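Local structure of oligopeptide-binding protein AppA (Bacillus subtilis, 1XOC) at residues A[50-61]-A[503-514]; A[66-74]-A[83-91]. The protein serves as the peptide-binding component of the App oligopeptide permease, binding tetra- and pentapeptides but not tripeptides; this ABC transporter can substitute for Opp in sporulation and competence. One frame throughout, in Å; residues are numbered along the deposited sequence. Where two conformers were deposited one is given.

Contact 1 of 2, residues A[50-61]-A[503-514]; sequences NMLYSFLTKTDE and KYHPKRDLYNIE
Lys58 reaches Asn512 and Glu514 across the seam where the edge strand 57-59 of an antiparallel sheet meets the C-terminal loop 503-514, in the fold of a family 5 solute-binding protein. Lys58 leaves with CG anti to its backbone N, runs past the Tyr511 ring (CD to CE1 3.7 Å) and bends at chi3 (-88°). Its NZ donates a hydrogen bond to Asn512 OD1 at 2.8 Å, lying in the carbonyl plane, and makes a salt bridge with Glu514 OE2 at 3.5 Å. Two waters also bridge that pair, each accepting from NZ and donating to OE2.

The Tyr511 ring is sandwiched: Asn512 CG sits over one face, His505 CD2 over the other. Both imidazole nitrogens are used, which fixes the ring's rotation. NE2 donates to Thr59 O (2.9 Å, 155° at the hydrogen) from above the carbonyl plane, while ND1 accepts from Lys507 N. Thr59 packs on the bound peptide's backbone, to which Lys507 NZ hydrogen-bonds. On the helix side, Met51 CG lies against Ile513 CG2, and a bend at chi3 brings CE to Leu510 CD1, both at 3.9 Å. At the other end, a water in the plane of the Tyr511 ring links OH (2.6 Å) to Glu61 OE2.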
loop_
_atom_site.group_PDB
_atom_site.type_symbol
_atom_site.label_atom_id
_atom_site.label_comp_id
_atom_site.label_asym_id
_atom_site.label_seq_id
_atom_site.Cartn_x
_atom_site.Cartn_y
_atom_site.Cartn_z
ATOM N N ASN A 50 -3.297 5.240 11.213
ATOM C CA ASN A 50 -3.671 6.636 10.925
ATOM C C ASN A 50 -4.781 7.163 11.831
ATOM O O ASN A 50 -4.994 8.386 11.887
ATOM C CB ASN A 50 -3.961 6.833 9.439
ATOM C CG ASN A 50 -2.676 6.988 8.651
ATOM O OD1 ASN A 50 -1.966 6.019 8.378
ATOM N ND2 ASN A 50 -2.324 8.214 8.375
ATOM N N MET A 51 -5.493 6.280 12.532
ATOM C CA MET A 51 -6.470 6.679 13.553
ATOM C C MET A 51 -5.850 6.765 14.926
ATOM O O MET A 51 -6.242 7.595 15.735
ATOM C CB MET A 51 -7.678 5.730 13.571
ATOM C CG MET A 51 -8.550 5.938 12.360
ATOM S SD MET A 51 -10.089 4.992 12.334
ATOM C CE MET A 51 -9.444 3.361 12.040
ATOM N N LEU A 52 -4.918 5.853 15.231
ATOM C CA LEU A 52 -4.282 5.821 16.575
ATOM C C LEU A 52 -3.195 6.858 16.842
ATOM O O LEU A 52 -2.992 7.236 17.998
ATOM C CB LEU A 52 -3.643 4.446 16.852
ATOM C CG LEU A 52 -4.549 3.228 16.969
ATOM C CD1 LEU A 52 -3.793 1.943 16.980
ATOM C CD2 LEU A 52 -5.370 3.404 18.199
ATOM N N TYR A 53 -2.429 7.230 15.799
ATOM C CA TYR A 53 -1.198 7.984 15.953
ATOM C C TYR A 53 -1.304 9.312 15.268
ATOM O O TYR A 53 -2.222 9.539 14.469
ATOM C CB TYR A 53 -0.022 7.193 15.352
ATOM C CG TYR A 53 0.178 5.863 16.012
ATOM C CD1 TYR A 53 0.578 5.797 17.340
ATOM C CD2 TYR A 53 0.022 4.704 15.300
ATOM C CE1 TYR A 53 0.754 4.585 17.980
ATOM C CE2 TYR A 53 0.201 3.496 15.921
ATOM C CZ TYR A 53 0.573 3.452 17.238
ATOM O OH TYR A 53 0.767 2.194 17.821
ATOM N N SER A 54 -0.318 10.156 15.548
ATOM C CA SER A 54 -0.103 11.400 14.843
ATOM C C SER A 54 1.215 11.333 14.048
ATOM O O SER A 54 2.118 10.546 14.356
ATOM C CB SER A 54 -0.048 12.565 15.808
ATOM O OG SER A 54 -1.238 12.684 16.564
ATOM N N PHE A 55 1.296 12.269 13.093
ATOM C CA PHE A 55 2.357 12.359 12.093
ATOM C C PHE A 55 2.733 13.829 11.942
ATOM O O PHE A 55 1.886 14.717 12.040
ATOM C CB PHE A 55 1.836 11.819 10.751
ATOM C CG PHE A 55 1.296 10.376 10.861
ATOM C CD1 PHE A 55 2.043 9.264 10.445
ATOM C CD2 PHE A 55 0.031 10.165 11.367
ATOM C CE1 PHE A 55 1.513 7.966 10.613
ATOM C CE2 PHE A 55 -0.463 8.848 11.525
ATOM C CZ PHE A 55 0.257 7.818 11.132
ATOM N N LEU A 56 4.007 14.084 11.670
ATOM C CA LEU A 56 4.463 15.440 11.543
ATOM C C LEU A 56 3.720 16.177 10.419
ATOM O O LEU A 56 3.411 17.379 10.516
ATOM C CB LEU A 56 5.979 15.485 11.299
ATOM C CG LEU A 56 6.775 15.149 12.565
ATOM C CD1 LEU A 56 8.269 14.995 12.244
ATOM C CD2 LEU A 56 6.523 16.116 13.719
ATOM N N THR A 57 3.460 15.485 9.314
ATOM C CA THR A 57 2.732 16.045 8.169
ATOM C C THR A 57 1.627 15.108 7.743
ATOM O O THR A 57 1.568 13.957 8.214
ATOM C CB THR A 57 3.632 16.270 6.952
ATOM O OG1 THR A 57 4.220 15.003 6.596
ATOM C CG2 THR A 57 4.712 17.324 7.230
ATOM N N LYS A 58 0.797 15.533 6.818
ATOM C CA LYS A 58 -0.323 14.768 6.300
ATOM C C LYS A 58 -0.530 15.188 4.861
ATOM O O LYS A 58 -0.523 16.381 4.554
ATOM C CB LYS A 58 -1.574 15.084 7.126
ATOM C CG LYS A 58 -2.831 14.399 6.742
ATOM C CD LYS A 58 -4.010 14.944 7.592
ATOM C CE LYS A 58 -4.212 14.212 8.894
ATOM N NZ LYS A 58 -5.316 14.842 9.724
ATOM N N THR A 59 -0.696 14.227 3.966
ATOM C CA THR A 59 -0.944 14.516 2.567
ATOM C C THR A 59 -2.447 14.532 2.346
ATOM O O THR A 59 -3.161 13.565 2.701
ATOM C CB THR A 59 -0.193 13.547 1.630
ATOM O OG1 THR A 59 1.219 13.765 1.777
ATOM C CG2 THR A 59 -0.567 13.723 0.202
ATOM N N ASP A 60 -2.940 15.656 1.830
ATOM C CA ASP A 60 -4.365 15.863 1.725
ATOM C C ASP A 60 -4.962 15.242 0.465
ATOM O O ASP A 60 -4.264 14.562 -0.308
ATOM C CB ASP A 60 -4.712 17.338 1.904
ATOM C CG ASP A 60 -4.381 18.165 0.721
ATOM O OD1 ASP A 60 -4.005 17.601 -0.325
ATOM O OD2 ASP A 60 -4.521 19.425 0.790
ATOM N N GLU A 61 -6.271 15.416 0.302
ATOM C CA GLU A 61 -6.991 14.781 -0.810
ATOM C C GLU A 61 -6.580 15.260 -2.202
ATOM O O GLU A 61 -6.872 14.595 -3.200
ATOM C CB GLU A 61 -8.503 14.905 -0.624
ATOM C CG GLU A 61 -9.079 16.282 -0.864
ATOM C CD GLU A 61 -8.870 17.275 0.279
ATOM O OE1 GLU A 61 -9.366 18.409 0.135
ATOM O OE2 GLU A 61 -8.243 16.951 1.318
ATOM N N LYS A 503 -14.500 13.860 2.660
ATOM C CA LYS A 503 -13.825 14.237 1.422
ATOM C C LYS A 503 -13.138 12.983 0.894
ATOM O O LYS A 503 -12.506 12.241 1.673
ATOM C CB LYS A 503 -12.761 15.296 1.696
ATOM C CG LYS A 503 -13.300 16.648 2.135
ATOM C CD LYS A 503 -12.138 17.572 2.579
ATOM C CE LYS A 503 -12.596 18.962 2.986
ATOM N NZ LYS A 503 -11.415 19.908 3.033
ATOM N N TYR A 504 -13.306 12.748 -0.406
ATOM C CA TYR A 504 -12.690 11.592 -1.041
ATOM C C TYR A 504 -11.171 11.781 -1.119
ATOM O O TYR A 504 -10.689 12.765 -1.662
ATOM C CB TYR A 504 -13.250 11.336 -2.441
ATOM C CG TYR A 504 -12.526 10.172 -3.094
ATOM C CD1 TYR A 504 -12.849 8.867 -2.768
ATOM C CD2 TYR A 504 -11.483 10.377 -3.982
ATOM C CE1 TYR A 504 -12.160 7.798 -3.323
ATOM C CE2 TYR A 504 -10.784 9.298 -4.543
ATOM C CZ TYR A 504 -11.134 8.025 -4.199
ATOM O OH TYR A 504 -10.462 6.965 -4.739
ATOM N N HIS A 505 -10.447 10.806 -0.587
ATOM C CA HIS A 505 -8.997 10.731 -0.641
ATOM C C HIS A 505 -8.613 9.452 -1.388
ATOM O O HIS A 505 -9.089 8.345 -1.024
ATOM C CB HIS A 505 -8.422 10.751 0.765
ATOM C CG HIS A 505 -6.945 11.034 0.841
ATOM N ND1 HIS A 505 -5.978 10.167 0.379
ATOM C CD2 HIS A 505 -6.281 12.084 1.375
ATOM C CE1 HIS A 505 -4.779 10.692 0.603
ATOM N NE2 HIS A 505 -4.942 11.873 1.189
ATOM N N PRO A 506 -7.756 9.546 -2.412
ATOM C CA PRO A 506 -7.504 8.370 -3.261
ATOM C C PRO A 506 -6.613 7.274 -2.664
ATOM O O PRO A 506 -6.561 6.152 -3.228
ATOM C CB PRO A 506 -6.879 8.991 -4.508
ATOM C CG PRO A 506 -6.166 10.172 -3.989
ATOM C CD PRO A 506 -7.092 10.752 -2.963
ATOM N N LYS A 507 -5.970 7.581 -1.540
ATOM C CA LYS A 507 -5.089 6.660 -0.852
ATOM C C LYS A 507 -5.575 6.230 0.538
ATOM O O LYS A 507 -5.501 5.027 0.905
ATOM C CB LYS A 507 -3.685 7.266 -0.760
ATOM C CG LYS A 507 -2.696 6.282 -0.106
ATOM C CD LYS A 507 -1.271 6.804 -0.048
ATOM C CE LYS A 507 -0.370 5.873 0.790
ATOM N NZ LYS A 507 -0.080 4.613 0.087
ATOM N N ARG A 508 -6.044 7.184 1.331
ATOM C CA ARG A 508 -6.524 6.898 2.687
ATOM C C ARG A 508 -8.050 6.865 2.748
ATOM O O ARG A 508 -8.700 7.923 2.751
ATOM C CB ARG A 508 -5.986 7.913 3.696
ATOM C CG ARG A 508 -4.539 7.832 4.012
ATOM C CD ARG A 508 -4.281 7.048 5.302
ATOM N NE ARG A 508 -4.628 5.641 5.190
ATOM C CZ ARG A 508 -3.913 4.742 4.523
ATOM N NH1 ARG A 508 -2.793 5.102 3.911
ATOM N NH2 ARG A 508 -4.317 3.479 4.467
ATOM N N ASP A 509 -8.627 5.665 2.804
ATOM C CA ASP A 509 -10.090 5.504 2.768
ATOM C C ASP A 509 -10.784 6.212 3.911
ATOM O O ASP A 509 -11.897 6.680 3.760
ATOM C CB ASP A 509 -10.501 4.012 2.778
ATOM C CG ASP A 509 -10.313 3.359 1.449
ATOM O OD1 ASP A 509 -9.837 4.041 0.490
ATOM O OD2 ASP A 509 -10.676 2.161 1.340
ATOM N N LEU A 510 -10.099 6.268 5.038
ATOM C CA LEU A 510 -10.641 6.882 6.250
ATOM C C LEU A 510 -9.972 8.230 6.521
ATOM O O LEU A 510 -9.921 8.691 7.647
ATOM C CB LEU A 510 -10.478 5.935 7.435
ATOM C CG LEU A 510 -11.054 4.516 7.216
ATOM C CD1 LEU A 510 -10.872 3.608 8.435
ATOM C CD2 LEU A 510 -12.537 4.589 6.841
ATOM N N TYR A 511 -9.539 8.916 5.464
ATOM C CA TYR A 511 -8.898 10.202 5.629
ATOM C C TYR A 511 -9.772 11.148 6.452
ATOM O O TYR A 511 -10.910 11.386 6.103
ATOM C CB TYR A 511 -8.602 10.836 4.274
ATOM C CG TYR A 511 -7.976 12.234 4.342
ATOM C CD1 TYR A 511 -6.677 12.413 4.797
ATOM C CD2 TYR A 511 -8.687 13.350 3.964
ATOM C CE1 TYR A 511 -6.101 13.697 4.850
ATOM C CE2 TYR A 511 -8.126 14.611 4.041
ATOM C CZ TYR A 511 -6.832 14.757 4.502
ATOM O OH TYR A 511 -6.240 15.999 4.603
ATOM N N ASN A 512 -9.197 11.724 7.500
ATOM C CA ASN A 512 -9.861 12.761 8.315
ATOM C C ASN A 512 -11.221 12.330 8.879
ATOM O O ASN A 512 -12.131 13.145 9.079
ATOM C CB ASN A 512 -9.924 14.085 7.579
ATOM C CG ASN A 512 -8.697 14.930 7.816
ATOM O OD1 ASN A 512 -7.669 14.454 8.339
ATOM N ND2 ASN A 512 -8.771 16.181 7.407
ATOM N N ILE A 513 -11.313 11.043 9.186
ATOM C CA ILE A 513 -12.499 10.439 9.822
ATOM C C ILE A 513 -12.907 11.172 11.109
ATOM O O ILE A 513 -14.105 11.228 11.436
ATOM C CB ILE A 513 -12.321 8.897 10.018
ATOM C CG1 ILE A 513 -13.617 8.289 10.581
ATOM C CG2 ILE A 513 -11.076 8.549 10.841
ATOM C CD1 ILE A 513 -13.679 6.793 10.416
ATOM N N GLU A 514 -11.936 11.783 11.787
ATOM C CA GLU A 514 -12.247 12.620 12.967
ATOM C C GLU A 514 -13.100 13.842 12.663
ATOM O O GLU A 514 -13.638 14.466 13.585
ATOM C CB GLU A 514 -10.956 13.030 13.679
ATOM C CG GLU A 514 -9.961 13.788 12.829
ATOM C CD GLU A 514 -8.962 12.916 12.021
ATOM O OE1 GLU A 514 -9.202 11.717 11.682
ATOM O OE2 GLU A 514 -7.891 13.466 11.726
HETATM O O HOH W 1 -7.743 9.427 11.565
HETATM O O HOH W 2 -6.316 15.446 12.486
HETATM O O HOH W 3 -5.889 12.149 10.638
HETATM O O HOH W 4 -7.664 18.097 3.946
HETATM O O HOH W 5 -9.086 20.125 1.790
#

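Contact 2 of 2, residues A[66-74]-A[83-91]; sequences KLSLAESIK and DVKIKKGVK
Lys87 grips three successive carbonyls of the facing chain. Its backbone N donates to Leu69 O, with the N-H nearly in line with the C=O bond. The side chain starts with CG beside its own N, stays extended past CG and turns at chi4 (88°), which carries NZ back to two more oxygens. Ser68 O is 2.6 Å from NZ; Ala70 O is at 3.1 Å, approached from well above its carbonyl plane. The lysine charge is thus placed against main-chain oxygens, while CG packs against Leu69 O and CD lies near both Ser68 O and Leu69 O.

The remaining backbone bonds belong to a beta hairpin, strand 65-76 against strand 81-86, running antiparallel. Lys74 and Asp83 form a hydrogen-bonded pair with both bonds made, and Lys85 N donates to Ser72 O. One residue on, the register slips in a classic beta bulge: Lys85 O takes Glu71 N at 2.7 Å and, weakly, Ser72 N at 3.3 Å.

Apolar contacts gather on the face of Ile73 and Val84, which run alongside one another in the same direction, with CG1 of Ile73 4.2 Å from CG2 of Val84. Ile73 also touches Tyr149 and Leu153 of helix 147-155. Past the bulge, Leu69 CD1 packs against both methyls of Val90, nearer to CG2 (3.7 Å).

Polar groups take the other face. Ser72 OG, at chi1 65°, rests on the Lys85 chain, 3.4 Å from its CB. A water joins that hydroxyl to Asp83 O and Lys85 NZ, whose ammonium also forms salt bridges with Asp83 and Glu136. At the bulge itself, the extended Glu71 side chain holds two waters on OE1, one donating also to Ile86 O, the other accepting from Lys88 N.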
loop_
_atom_site.group_PDB
_atom_site.type_symbol
_atom_site.label_atom_id
_atom_site.label_comp_id
_atom_site.label_asym_id
_atom_site.label_seq_id
_atom_site.Cartn_x
_atom_site.Cartn_y
_atom_site.Cartn_z
ATOM N N LYS A 66 0.676 18.868 4.011
ATOM C CA LYS A 66 0.221 19.846 4.997
ATOM C C LYS A 66 0.836 19.546 6.344
ATOM O O LYS A 66 1.100 18.412 6.653
ATOM C CB LYS A 66 -1.308 19.752 5.146
ATOM C CG LYS A 66 -2.059 19.978 3.865
ATOM C CD LYS A 66 -1.804 21.366 3.344
ATOM C CE LYS A 66 -2.654 21.743 2.146
ATOM N NZ LYS A 66 -2.246 23.041 1.517
ATOM N N LEU A 67 1.055 20.536 7.181
ATOM C CA LEU A 67 1.521 20.342 8.552
ATOM C C LEU A 67 0.418 19.670 9.384
ATOM O O LEU A 67 -0.763 20.042 9.241
ATOM C CB LEU A 67 1.807 21.725 9.165
ATOM C CG LEU A 67 3.137 22.374 8.766
ATOM C CD1 LEU A 67 3.834 21.786 7.521
ATOM C CD2 LEU A 67 2.928 23.879 8.643
ATOM N N SER A 68 0.771 18.729 10.263
ATOM C CA SER A 68 -0.208 18.159 11.164
ATOM C C SER A 68 0.320 18.317 12.610
ATOM O O SER A 68 -0.013 19.301 13.264
ATOM C CB SER A 68 -0.486 16.701 10.778
ATOM O OG SER A 68 -1.451 16.126 11.651
ATOM N N LEU A 69 1.145 17.391 13.095
ATOM C CA LEU A 69 1.774 17.527 14.407
ATOM C C LEU A 69 2.812 18.680 14.421
ATOM O O LEU A 69 3.004 19.363 15.437
ATOM C CB LEU A 69 2.401 16.205 14.835
ATOM C CG LEU A 69 3.066 16.102 16.189
ATOM C CD1 LEU A 69 2.093 16.517 17.304
ATOM C CD2 LEU A 69 3.574 14.667 16.349
ATOM N N ALA A 70 3.492 18.887 13.292
ATOM C CA ALA A 70 4.456 19.973 13.174
ATOM C C ALA A 70 3.795 21.350 13.183
ATOM O O ALA A 70 2.766 21.532 12.548
ATOM C CB ALA A 70 5.271 19.796 11.886
ATOM N N GLU A 71 4.368 22.281 13.953
ATOM C CA GLU A 71 4.013 23.708 13.934
ATOM C C GLU A 71 4.661 24.385 12.746
ATOM O O GLU A 71 4.042 25.225 12.117
ATOM C CB GLU A 71 4.463 24.358 15.245
ATOM C CG GLU A 71 3.919 25.724 15.476
ATOM C CD GLU A 71 3.996 26.205 16.939
ATOM O OE1 GLU A 71 4.212 25.406 17.897
ATOM O OE2 GLU A 71 3.815 27.422 17.130
ATOM N N SER A 72 5.913 24.032 12.458
ATOM C CA SER A 72 6.617 24.532 11.310
ATOM C C SER A 72 7.751 23.592 10.880
ATOM O O SER A 72 8.283 22.850 11.689
ATOM C CB SER A 72 7.174 25.923 11.616
ATOM O OG SER A 72 8.140 25.815 12.626
ATOM N N ILE A 73 8.077 23.629 9.592
ATOM C CA ILE A 73 9.190 22.880 9.006
ATOM C C ILE A 73 9.977 23.839 8.118
ATOM O O ILE A 73 9.420 24.509 7.226
ATOM C CB ILE A 73 8.697 21.785 8.130
ATOM C CG1 ILE A 73 7.850 20.842 8.985
ATOM C CG2 ILE A 73 9.896 21.032 7.500
ATOM C CD1 ILE A 73 7.196 19.723 8.197
ATOM N N LYS A 74 11.275 23.946 8.384
ATOM C CA LYS A 74 12.168 24.765 7.569
ATOM C C LYS A 74 13.174 23.867 6.875
ATOM O O LYS A 74 13.885 23.106 7.533
ATOM C CB LYS A 74 12.906 25.759 8.459
ATOM C CG LYS A 74 13.907 26.602 7.755
ATOM C CD LYS A 74 13.260 27.641 6.841
ATOM C CE LYS A 74 14.284 28.607 6.260
ATOM N NZ LYS A 74 13.753 29.244 5.029
ATOM N N ASP A 83 14.535 21.551 9.942
ATOM C CA ASP A 83 14.303 22.005 11.332
ATOM C C ASP A 83 12.814 22.021 11.573
ATOM O O ASP A 83 12.075 22.735 10.889
ATOM C CB ASP A 83 14.881 23.435 11.488
ATOM C CG ASP A 83 14.873 23.951 12.931
ATOM O OD1 ASP A 83 14.608 23.149 13.873
ATOM O OD2 ASP A 83 15.180 25.154 13.103
ATOM N N VAL A 84 12.361 21.197 12.524
ATOM C CA VAL A 84 10.945 20.952 12.744
ATOM C C VAL A 84 10.543 21.346 14.141
ATOM O O VAL A 84 11.105 20.891 15.107
ATOM C CB VAL A 84 10.640 19.467 12.543
ATOM C CG1 VAL A 84 9.156 19.121 12.933
ATOM C CG2 VAL A 84 10.938 19.047 11.122
ATOM N N LYS A 85 9.589 22.264 14.236
ATOM C CA LYS A 85 9.005 22.645 15.508
ATOM C C LYS A 85 7.688 21.905 15.667
ATOM O O LYS A 85 6.897 21.850 14.744
ATOM C CB LYS A 85 8.775 24.149 15.531
ATOM C CG LYS A 85 10.085 24.920 15.500
ATOM C CD LYS A 85 9.914 26.449 15.470
ATOM C CE LYS A 85 11.288 27.192 15.236
ATOM N NZ LYS A 85 12.091 26.714 14.010
ATOM N N ILE A 86 7.459 21.363 16.854
ATOM C CA ILE A 86 6.337 20.486 17.159
ATOM C C ILE A 86 5.303 21.282 17.944
ATOM O O ILE A 86 5.668 22.062 18.816
ATOM C CB ILE A 86 6.861 19.304 18.029
ATOM C CG1 ILE A 86 7.945 18.497 17.261
ATOM C CG2 ILE A 86 5.745 18.397 18.493
ATOM C CD1 ILE A 86 8.728 17.528 18.123
ATOM N N LYS A 87 4.031 21.116 17.618
ATOM C CA LYS A 87 2.950 21.719 18.423
ATOM C C LYS A 87 3.049 21.317 19.898
ATOM O O LYS A 87 3.356 20.162 20.220
ATOM C CB LYS A 87 1.583 21.325 17.843
ATOM C CG LYS A 87 1.265 22.012 16.498
ATOM C CD LYS A 87 -0.032 21.494 15.944
ATOM C CE LYS A 87 -0.593 22.289 14.817
ATOM N NZ LYS A 87 -0.110 21.898 13.519
ATOM N N LYS A 88 2.777 22.279 20.781
ATOM C CA LYS A 88 2.808 22.070 22.220
ATOM C C LYS A 88 1.428 21.663 22.715
ATOM O O LYS A 88 0.401 22.037 22.125
ATOM C CB LYS A 88 3.235 23.351 22.924
ATOM C CG LYS A 88 4.553 23.927 22.457
ATOM C CD LYS A 88 4.927 25.121 23.328
ATOM C CE LYS A 88 5.963 26.046 22.667
ATOM N NZ LYS A 88 7.283 25.409 22.696
ATOM N N GLY A 89 1.401 20.888 23.793
ATOM C CA GLY A 89 0.145 20.498 24.427
ATOM C C GLY A 89 -0.535 19.298 23.811
ATOM O O GLY A 89 -1.700 19.003 24.113
ATOM N N VAL A 90 0.166 18.596 22.922
ATOM C CA VAL A 90 -0.359 17.370 22.338
ATOM C C VAL A 90 -0.124 16.235 23.327
ATOM O O VAL A 90 0.975 16.054 23.838
ATOM C CB VAL A 90 0.351 17.045 20.989
ATOM C CG1 VAL A 90 -0.152 15.743 20.429
ATOM C CG2 VAL A 90 0.150 18.195 20.020
ATOM N N LYS A 91 -1.163 15.464 23.597
ATOM C CA LYS A 91 -1.064 14.370 24.570
ATOM C C LYS A 91 -1.188 12.993 23.926
ATOM O O LYS A 91 -1.992 12.788 23.012
ATOM C CB LYS A 91 -2.163 14.474 25.652
ATOM C CG LYS A 91 -2.327 15.844 26.307
ATOM C CD LYS A 91 -1.090 16.255 27.052
ATOM C CE LYS A 91 -1.281 17.642 27.675
ATOM N NZ LYS A 91 -0.092 18.105 28.444
HETATM O O HOH W 6 2.068 25.045 19.770
HETATM O O HOH W 7 6.162 24.629 19.421
HETATM O O HOH W 8 10.756 25.163 11.964
#

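In the fold
The two contacts have their centres about 17 Å apart and meet in one antiparallel sheet, where strands 57-59 and 65-76 are neighbours. Contact 2 falls within the long run of chain whose two ends contact 1 brings together: the hairpin 65-86 follows strand 57-59 almost at once, whereas residues 503-514 return only after more than 400 residues. Probable backbone hydrogen bonds join them, Lys58 O with Lys66 N (2.8 Å) and Phe55 O with Leu69 N (3.0 Å). Strand 57-59 forms one edge of the sheet, with 65-76 and then 81-86 next to it. Contact 2 lies farther out, about 26 Å from the chain's centre, while contact 1 ties the edge strand to the C-terminal part of the chain, beside the bound peptide.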